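PDB 5CWG: designed helical repeat protein from Synthetic construct, which is a computationally designed scaffold of stacked helical hairpins, made to explore repeat-protein architectures and with no known natural function. Local coordinates for residues Ala48-Ser53 and Gly99-Glu104. Residues are numbered along the deposited sequence; the frame is centred on the assembly and turned at random.
Sequences AGIDSS and GITSSE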
loop_
_atom_site.group_PDB
_atom_site.type_symbol
_atom_site.label_atom_id
_atom_site.label_comp_id
_atom_site.label_asym_id
_atom_site.label_seq_id
_atom_site.Cartn_x
_atom_site.Cartn_y
_atom_site.Cartn_z
ATOM N N ALA A 48 -0.701 8.692 -12.614
ATOM C CA ALA A 48 0.587 8.034 -12.673
ATOM C C ALA A 48 0.723 7.121 -13.919
ATOM O O ALA A 48 1.761 6.491 -14.101
ATOM C CB ALA A 48 0.844 7.203 -11.381
ATOM N N GLY A 49 -0.324 7.022 -14.719
ATOM C CA GLY A 49 -0.294 6.184 -15.907
ATOM C C GLY A 49 -0.222 4.706 -15.600
ATOM O O GLY A 49 0.338 3.935 -16.392
ATOM N N ILE A 50 -0.826 4.297 -14.483
ATOM C CA ILE A 50 -0.779 2.898 -14.048
ATOM C C ILE A 50 -2.171 2.342 -13.782
ATOM O O ILE A 50 -2.310 1.326 -13.109
ATOM C CB ILE A 50 0.127 2.720 -12.823
ATOM C CG1 ILE A 50 -0.411 3.481 -11.615
ATOM C CG2 ILE A 50 1.570 3.067 -13.192
ATOM C CD1 ILE A 50 0.346 3.258 -10.325
ATOM N N ASP A 51 -3.198 2.970 -14.346
ATOM C CA ASP A 51 -4.590 2.587 -14.097
ATOM C C ASP A 51 -5.065 1.429 -14.982
ATOM O O ASP A 51 -6.132 1.482 -15.569
ATOM C CB ASP A 51 -5.543 3.782 -14.233
ATOM C CG ASP A 51 -5.470 4.445 -15.577
ATOM O OD1 ASP A 51 -4.355 4.632 -16.098
ATOM O OD2 ASP A 51 -6.553 4.772 -16.097
ATOM N N SER A 52 -4.279 0.363 -15.018
ATOM C CA SER A 52 -4.766 -0.887 -15.559
ATOM C C SER A 52 -5.798 -1.485 -14.614
ATOM O O SER A 52 -5.798 -1.206 -13.417
ATOM C CB SER A 52 -3.620 -1.874 -15.723
ATOM O OG SER A 52 -3.041 -2.167 -14.454
ATOM N N SER A 53 -6.669 -2.336 -15.150
ATOM C CA SER A 53 -7.653 -3.030 -14.316
ATOM C C SER A 53 -6.933 -3.804 -13.220
ATOM O O SER A 53 -7.411 -3.909 -12.089
ATOM C CB SER A 53 -8.537 -3.972 -15.146
ATOM O OG SER A 53 -9.613 -3.254 -15.719
ATOM N N GLY A 99 9.041 7.353 -12.565
ATOM C CA GLY A 99 8.830 6.705 -13.847
ATOM C C GLY A 99 8.633 5.206 -13.792
ATOM O O GLY A 99 9.033 4.496 -14.704
ATOM N N ILE A 100 8.014 4.724 -12.724
ATOM C CA ILE A 100 7.798 3.293 -12.565
ATOM C C ILE A 100 6.428 2.876 -13.059
ATOM O O ILE A 100 5.400 3.396 -12.617
ATOM C CB ILE A 100 7.982 2.876 -11.108
ATOM C CG1 ILE A 100 9.451 3.039 -10.714
ATOM C CG2 ILE A 100 7.513 1.420 -10.871
ATOM C CD1 ILE A 100 9.679 2.964 -9.258
ATOM N N THR A 101 6.430 1.913 -13.971
ATOM C CA THR A 101 5.205 1.340 -14.512
ATOM C C THR A 101 5.187 -0.194 -14.460
ATOM O O THR A 101 4.205 -0.806 -14.820
ATOM C CB THR A 101 4.985 1.774 -15.971
ATOM O OG1 THR A 101 6.083 1.340 -16.770
ATOM C CG2 THR A 101 4.819 3.285 -16.059
ATOM N N SER A 102 6.254 -0.804 -13.966
ATOM C CA SER A 102 6.344 -2.259 -13.903
ATOM C C SER A 102 5.231 -2.844 -13.049
ATOM O O SER A 102 5.086 -2.523 -11.861
ATOM C CB SER A 102 7.682 -2.664 -13.328
ATOM O OG SER A 102 7.664 -3.965 -12.766
ATOM N N SER A 103 4.502 -3.800 -13.625
ATOM C CA SER A 103 3.416 -4.451 -12.899
ATOM C C SER A 103 3.943 -5.232 -11.696
ATOM O O SER A 103 3.330 -5.213 -10.614
ATOM C CB SER A 103 2.632 -5.398 -13.827
ATOM O OG SER A 103 3.449 -6.435 -14.316
ATOM N N GLU A 104 5.082 -5.890 -11.853
ATOM C CA GLU A 104 5.627 -6.706 -10.776
ATOM C C GLU A 104 6.161 -5.849 -9.638
ATOM O O GLU A 104 6.009 -6.198 -8.468
ATOM C CB GLU A 104 6.689 -7.660 -11.301
ATOM C CG GLU A 104 6.037 -8.680 -12.287
ATOM C CD GLU A 104 6.849 -9.857 -12.697
ATOM O OE1 GLU A 104 8.069 -9.748 -12.817
ATOM O OE2 GLU A 104 6.223 -10.924 -12.942
HETATM O O HOH W 1 4.276 5.966 -13.173
#
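I50 carries the apolar part of this contact, with one branch, CG2, laid against the backbone of the I100–T101 step. This methyl lies 3.9 Å from the carbonyl O of I100 and 4.2 Å from T101 CA, and it meets the T101 side chain methyl to methyl, CG2 to CG2, at 4.3 Å. With chi1 at 63°, CG2 of I50 stands opposite its own carbonyl carbon and is turned to the neighbouring loop. I50 is buried and also packs on A45 of helix 27-47, whereas T101 is exposed.

The polar link is made by a single water, which donates to both A48 O at 2.7 Å and I100 O at 2.9 Å. By supplying both protons it bridges two acceptors that cannot pair directly. The I100 side chain leads away from I50 and packs instead on A95 of the preceding helix 77-98 and on F138, A142 and L156 of helices 127-148 and 153-173.

The two loops begin and end alike but differ between, where D51 centres an inverse gamma turn. G49 and G99, each with positive phi, close the preceding helix in a Schellman motif, and S52 and S102 are N-caps whose OG atoms are hydrogen-bonded to V55 N and V105 N. Such similarly capped helix-to-helix connections, set side by side along one edge, are characteristic of an all-helical repeat fold.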